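Local coordinates for haloacid dehalogenase domain protein hydrolase (Planctomyces limnophilus, PDB 4OVY) that probably acts as a metal-dependent hydrolase of the haloacid dehalogenase superfamily, putatively a phosphatase, and binds calcium in the crystal, at residues L47-P52 and V263-Y268; V188-E193 and L201-E206. One frame throughout, in Å; residues are numbered along the deposited sequence.

Contact 1: L47-P52 and V263-Y268; sequences LWCEQP and VREFAY
Gln-51 lies over two aromatic rings of 263-268, giving a different part of its chain to each. Its CB sits above the middle of the Phe-266 ring, 3.4 Å from the centroid and only 6° off the ring normal, a CH-pi contact. A bend at chi2 (-66°) then carries the amide away from that ring and onto the Tyr-268 ring, where NE2 stands 3.3 Å above the plane, over its centre; amide and ring planes are 64° apart, so the amide is tilted against the ring and not stacked on it. NE2 is also hydrogen-bonded to Ser-272. Cys-49 adds a sulfur-aromatic contact, its SG approaching the Phe-266 ring obliquely and touching CE1 at 3.4 Å. The 47-52 loop follows what fits the DxDx(T/V) motif of HAD enzymes, whose Asp-42 and Asp-44 bind calcium with Asn-234, and Glu-50 is itself a calcium ligand seen for this protein, though not bound to the ion in this chain. Its carboxylate oxygen OE2 accepts a bond from Tyr-268 OH at 2.6 Å through the anti lone pair, and a weak one from Asn-234. A water donates to Tyr-268 OH (2.8 Å) and to Glu-265 OE1 (2.8 Å) while accepting from the backbone N of Glu-50. A phenylalanine at Tyr-268 would probably leave Glu-50 OE2 without its short bond and the water without one acceptor, and the carboxylate beside the metal site freer to turn. Glu-265 OE1 is bonded to Tyr-140 as well, and OE2 to His-259, which stacks on Tyr-268.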
loop_
_atom_site.group_PDB
_atom_site.type_symbol
_atom_site.label_atom_id
_atom_site.label_comp_id
_atom_site.label_asym_id
_atom_site.label_seq_id
_atom_site.Cartn_x
_atom_site.Cartn_y
_atom_site.Cartn_z
ATOM N N LEU A 47 1.994 -20.280 -0.869
ATOM C CA LEU A 47 2.222 -20.217 -2.318
ATOM C C LEU A 47 3.469 -20.984 -2.762
ATOM O O LEU A 47 3.577 -21.377 -3.926
ATOM C CB LEU A 47 2.349 -18.760 -2.770
ATOM C CG LEU A 47 1.114 -17.870 -2.607
ATOM C CD1 LEU A 47 1.380 -16.456 -3.096
ATOM C CD2 LEU A 47 -0.080 -18.461 -3.353
ATOM N N TRP A 48 4.429 -21.160 -1.856
ATOM C CA TRP A 48 5.658 -21.874 -2.171
ATOM C C TRP A 48 6.271 -22.529 -0.938
ATOM O O TRP A 48 5.818 -22.311 0.184
ATOM C CB TRP A 48 6.659 -20.946 -2.874
ATOM C CG TRP A 48 7.372 -19.941 -2.014
ATOM C CD1 TRP A 48 7.019 -19.507 -0.765
ATOM C CD2 TRP A 48 8.554 -19.210 -2.369
ATOM N NE1 TRP A 48 7.916 -18.570 -0.321
ATOM C CE2 TRP A 48 8.862 -18.364 -1.287
ATOM C CE3 TRP A 48 9.377 -19.184 -3.499
ATOM C CZ2 TRP A 48 9.959 -17.514 -1.299
ATOM C CZ3 TRP A 48 10.471 -18.336 -3.505
ATOM C CH2 TRP A 48 10.754 -17.518 -2.413
ATOM N N CYS A 49 7.314 -23.311 -1.163
ATOM C CA CYS A 49 7.907 -24.144 -0.131
ATOM C C CYS A 49 8.696 -23.339 0.913
ATOM O O CYS A 49 9.408 -22.403 0.564
ATOM C CB CYS A 49 8.817 -25.154 -0.816
ATOM S SG CYS A 49 9.482 -26.402 0.277
ATOM N N GLU A 50 8.577 -23.731 2.185
ATOM C CA GLU A 50 9.269 -23.064 3.308
ATOM C C GLU A 50 10.103 -24.041 4.153
ATOM O O GLU A 50 10.470 -23.727 5.285
ATOM C CB GLU A 50 8.261 -22.343 4.210
ATOM C CG GLU A 50 7.292 -23.288 4.897
ATOM C CD GLU A 50 6.247 -22.600 5.741
ATOM O OE1 GLU A 50 6.386 -21.391 6.034
ATOM O OE2 GLU A 50 5.275 -23.290 6.112
ATOM N N GLN A 51 10.375 -25.226 3.611
ATOM C CA GLN A 51 11.259 -26.201 4.234
ATOM C C GLN A 51 12.462 -26.388 3.312
ATOM O O GLN A 51 12.308 -26.336 2.093
ATOM C CB GLN A 51 10.535 -27.535 4.436
ATOM C CG GLN A 51 9.319 -27.477 5.349
ATOM C CD GLN A 51 9.648 -27.142 6.799
ATOM O OE1 GLN A 51 10.781 -27.287 7.245
ATOM N NE2 GLN A 51 8.641 -26.698 7.544
ATOM N N PRO A 52 13.666 -26.603 3.880
ATOM C CA PRO A 52 14.003 -26.754 5.303
ATOM C C PRO A 52 14.011 -25.452 6.095
ATOM O O PRO A 52 14.184 -25.489 7.318
ATOM C CB PRO A 52 15.415 -27.352 5.263
ATOM C CG PRO A 52 15.995 -26.828 3.997
ATOM C CD PRO A 52 14.857 -26.736 3.022
ATOM N N VAL A 263 5.974 -37.208 0.733
ATOM C CA VAL A 263 6.528 -37.831 -0.474
ATOM C C VAL A 263 6.784 -36.802 -1.573
ATOM O O VAL A 263 7.871 -36.763 -2.143
ATOM C CB VAL A 263 5.595 -38.943 -0.991
ATOM C CG1 VAL A 263 6.144 -39.569 -2.274
ATOM C CG2 VAL A 263 5.407 -40.000 0.090
ATOM N N ARG A 264 5.791 -35.968 -1.867
ATOM C CA ARG A 264 5.919 -34.969 -2.939
ATOM C C ARG A 264 6.387 -33.593 -2.433
ATOM O O ARG A 264 6.874 -32.770 -3.214
ATOM C CB ARG A 264 4.596 -34.844 -3.691
ATOM C CG ARG A 264 4.124 -36.142 -4.331
ATOM C CD ARG A 264 2.839 -35.969 -5.135
ATOM N NE ARG A 264 1.739 -35.505 -4.296
ATOM C CZ ARG A 264 0.579 -35.016 -4.740
ATOM N NH1 ARG A 264 0.322 -34.921 -6.039
ATOM N NH2 ARG A 264 -0.336 -34.611 -3.873
ATOM N N GLU A 265 6.241 -33.331 -1.137
ATOM C CA GLU A 265 6.640 -32.037 -0.579
ATOM C C GLU A 265 7.195 -32.285 0.821
ATOM O O GLU A 265 8.155 -33.048 0.959
ATOM C CB GLU A 265 5.465 -31.033 -0.624
ATOM C CG GLU A 265 5.873 -29.553 -0.657
ATOM C CD GLU A 265 5.633 -28.786 0.643
ATOM O OE1 GLU A 265 6.085 -27.622 0.737
ATOM O OE2 GLU A 265 4.977 -29.319 1.563
ATOM N N PHE A 266 6.607 -31.676 1.848
ATOM C CA PHE A 266 7.014 -31.915 3.229
ATOM C C PHE A 266 5.781 -32.104 4.080
ATOM O O PHE A 266 4.744 -31.502 3.805
ATOM C CB PHE A 266 7.794 -30.723 3.758
ATOM C CG PHE A 266 9.109 -30.519 3.080
ATOM C CD1 PHE A 266 9.202 -29.740 1.942
ATOM C CD2 PHE A 266 10.258 -31.111 3.588
ATOM C CE1 PHE A 266 10.424 -29.554 1.310
ATOM C CE2 PHE A 266 11.479 -30.930 2.963
ATOM C CZ PHE A 266 11.560 -30.149 1.822
ATOM N N ALA A 267 5.892 -32.945 5.108
ATOM C CA ALA A 267 4.791 -33.149 6.042
ATOM C C ALA A 267 5.179 -32.524 7.368
ATOM O O ALA A 267 6.201 -32.886 7.955
ATOM C CB ALA A 267 4.482 -34.624 6.210
ATOM N N TYR A 268 4.383 -31.563 7.817
ATOM C CA TYR A 268 4.620 -30.884 9.086
ATOM C C TYR A 268 3.396 -30.101 9.527
ATOM O O TYR A 268 2.618 -29.660 8.698
ATOM C CB TYR A 268 5.805 -29.922 8.983
ATOM C CG TYR A 268 5.653 -28.802 7.960
ATOM C CD1 TYR A 268 6.015 -28.996 6.638
ATOM C CD2 TYR A 268 5.174 -27.544 8.335
ATOM C CE1 TYR A 268 5.892 -27.980 5.704
ATOM C CE2 TYR A 268 5.043 -26.516 7.412
ATOM C CZ TYR A 268 5.412 -26.737 6.098
ATOM O OH TYR A 268 5.293 -25.730 5.182
HETATM O O HOH W 1 6.832 -26.007 2.861
#

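Contact 2: V188-E193 and L201-E206; sequences VKLKYE and LVRLAE
Four backbone hydrogen bonds join the segments, three between the strands and one, Lys-189 N to Glu-206 O, where the chain has turned a corner past the strand. Lys-191 and Val-202 form a hydrogen-bonded antiparallel pair, Lys-191 N to Val-202 O at 2.9 Å and Val-202 N to Lys-191 O at 2.8 Å. Leu-204 N bonds to Lys-189 O; this donor and Lys-189 N are tilted about 25° from the carbonyl planes. The pairing is part of the beta hairpin 183-195/198-204; the N-to-C directions of 188-193 and 201-204 are 143° apart, a twisted antiparallel pair. At its edge the Lys-189 chain passes the Glu-206 carboxylate, CE 3.2 Å from OE2, but NZ is 4.5 Å from OE2, beyond a salt bridge. Val-188 CG2 lies over the face of the Arg-203 guanidinium, 3.8 Å above its plane; a bend at chi3 (51°) turns that group to it. Leu-190 CD1 meets Leu-201 CB at 4.1 Å, and Leu-201 CD1 comes to the edge of the Tyr-192 ring. Helix 95-106 meets Val-188 through Met-104 and Arg-203 through Thr-103. Strand 183-195 also pairs in parallel with strand 156-161, and the second subunit packs its Tyr-244 on Leu-201 and bonds its Glu-243 to Tyr-192 OH.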
loop_
_atom_site.group_PDB
_atom_site.type_symbol
_atom_site.label_atom_id
_atom_site.label_comp_id
_atom_site.label_asym_id
_atom_site.label_seq_id
_atom_site.Cartn_x
_atom_site.Cartn_y
_atom_site.Cartn_z
ATOM N N VAL A 188 12.042 -2.348 6.403
ATOM C CA VAL A 188 12.863 -1.355 7.101
ATOM C C VAL A 188 12.463 0.031 6.626
ATOM O O VAL A 188 11.797 0.177 5.590
ATOM C CB VAL A 188 14.373 -1.545 6.842
ATOM C CG1 VAL A 188 14.816 -2.929 7.289
ATOM C CG2 VAL A 188 14.739 -1.301 5.370
ATOM N N LYS A 189 12.873 1.048 7.375
ATOM C CA LYS A 189 12.627 2.421 6.979
ATOM C C LYS A 189 13.533 2.821 5.817
ATOM O O LYS A 189 14.624 2.271 5.640
ATOM C CB LYS A 189 12.822 3.378 8.154
ATOM C CG LYS A 189 11.777 3.218 9.247
ATOM C CD LYS A 189 11.854 4.358 10.245
ATOM C CE LYS A 189 11.042 4.061 11.494
ATOM N NZ LYS A 189 9.599 3.927 11.182
ATOM N N LEU A 190 13.043 3.767 5.023
ATOM C CA LEU A 190 13.790 4.346 3.915
ATOM C C LEU A 190 14.013 5.833 4.131
ATOM O O LEU A 190 13.260 6.485 4.843
ATOM C CB LEU A 190 13.024 4.157 2.609
ATOM C CG LEU A 190 12.793 2.714 2.162
ATOM C CD1 LEU A 190 11.897 2.695 0.930
ATOM C CD2 LEU A 190 14.117 2.008 1.893
ATOM N N LYS A 191 15.046 6.360 3.484
ATOM C CA LYS A 191 15.338 7.792 3.487
ATOM C C LYS A 191 15.559 8.227 2.037
ATOM O O LYS A 191 16.231 7.528 1.283
ATOM C CB LYS A 191 16.592 8.054 4.325
ATOM C CG LYS A 191 17.126 9.477 4.274
ATOM C CD LYS A 191 18.451 9.628 5.027
ATOM C CE LYS A 191 19.581 8.828 4.385
ATOM N NZ LYS A 191 20.926 9.092 4.984
ATOM N N TYR A 192 14.988 9.367 1.655
ATOM C CA TYR A 192 15.179 9.939 0.321
ATOM C C TYR A 192 16.429 10.802 0.292
ATOM O O TYR A 192 16.625 11.648 1.164
ATOM C CB TYR A 192 13.977 10.809 -0.046
ATOM C CG TYR A 192 14.048 11.514 -1.383
ATOM C CD1 TYR A 192 13.765 10.837 -2.563
ATOM C CD2 TYR A 192 14.358 12.873 -1.468
ATOM C CE1 TYR A 192 13.803 11.490 -3.791
ATOM C CE2 TYR A 192 14.398 13.524 -2.690
ATOM C CZ TYR A 192 14.117 12.823 -3.849
ATOM O OH TYR A 192 14.152 13.471 -5.068
ATOM N N GLU A 193 17.262 10.610 -0.723
ATOM C CA GLU A 193 18.364 11.538 -0.983
ATOM C C GLU A 193 18.759 11.489 -2.450
ATOM O O GLU A 193 18.223 10.682 -3.213
ATOM C CB GLU A 193 19.567 11.244 -0.080
ATOM C CG GLU A 193 20.200 9.884 -0.279
ATOM C CD GLU A 193 21.394 9.641 0.635
ATOM O OE1 GLU A 193 21.400 10.122 1.789
ATOM O OE2 GLU A 193 22.335 8.953 0.195
ATOM N N LEU A 201 16.107 6.004 -2.919
ATOM C CA LEU A 201 15.690 5.651 -1.566
ATOM C C LEU A 201 16.760 4.750 -0.979
ATOM O O LEU A 201 17.163 3.764 -1.610
ATOM C CB LEU A 201 14.348 4.924 -1.545
ATOM C CG LEU A 201 13.057 5.747 -1.687
ATOM C CD1 LEU A 201 13.013 6.944 -0.738
ATOM C CD2 LEU A 201 12.846 6.198 -3.117
ATOM N N VAL A 202 17.195 5.093 0.233
ATOM C CA VAL A 202 18.266 4.395 0.932
ATOM C C VAL A 202 17.685 3.636 2.119
ATOM O O VAL A 202 16.883 4.179 2.883
ATOM C CB VAL A 202 19.327 5.401 1.431
ATOM C CG1 VAL A 202 20.415 4.702 2.236
ATOM C CG2 VAL A 202 19.929 6.137 0.248
ATOM N N ARG A 203 18.110 2.386 2.273
ATOM C CA ARG A 203 17.683 1.544 3.385
ATOM C C ARG A 203 18.359 1.963 4.697
ATOM O O ARG A 203 19.576 2.155 4.754
ATOM C CB ARG A 203 18.014 0.086 3.092
ATOM C CG ARG A 203 17.311 -0.497 1.871
ATOM C CD ARG A 203 17.884 -1.860 1.527
ATOM N NE ARG A 203 17.908 -2.721 2.703
ATOM C CZ ARG A 203 16.933 -3.543 3.082
ATOM N NH1 ARG A 203 15.820 -3.679 2.364
ATOM N NH2 ARG A 203 17.087 -4.256 4.197
ATOM N N LEU A 204 17.559 2.095 5.747
ATOM C CA LEU A 204 18.056 2.433 7.076
ATOM C C LEU A 204 18.169 1.193 7.961
ATOM O O LEU A 204 17.557 0.157 7.688
ATOM C CB LEU A 204 17.130 3.451 7.730
ATOM C CG LEU A 204 16.900 4.752 6.952
ATOM C CD1 LEU A 204 15.967 5.657 7.739
ATOM C CD2 LEU A 204 18.221 5.453 6.660
ATOM N N ALA A 205 18.967 1.306 9.018
ATOM C CA ALA A 205 19.110 0.241 10.006
ATOM C C ALA A 205 18.047 0.431 11.078
ATOM O O ALA A 205 18.346 0.525 12.266
ATOM C CB ALA A 205 20.510 0.270 10.615
ATOM N N GLU A 206 16.795 0.485 10.638
ATOM C CA GLU A 206 15.669 0.757 11.506
ATOM C C GLU A 206 14.468 -0.002 10.960
ATOM O O GLU A 206 14.225 0.030 9.756
ATOM C CB GLU A 206 15.396 2.258 11.506
ATOM C CG GLU A 206 14.733 2.786 12.754
ATOM C CD GLU A 206 14.468 4.279 12.673
ATOM O OE1 GLU A 206 15.206 4.986 11.943
ATOM O OE2 GLU A 206 13.511 4.741 13.331
#

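In the fold
Contact 1 and contact 2 lie on opposite sides of the chain's centre, their own centres 34 Å apart and their nearest atoms about 15 Å apart, so they do not touch. Both reach the same mixed sheet: strand 267-268 of contact 1 pairs with strand 253-260, whereas contact 2 belongs to the hairpin 183-195/198-204, joined to strand 156-161. Along the chain the order is 47-52, 188-193, 201-206, 263-268, which nests contact 2 inside the loop closed by contact 1. Contact 1 thus ties the loop after strand 38-41, whose Glu-50 lies near the calcium, to the short strand 267-268; contact 2, away from the calcium site, meets the second subunit.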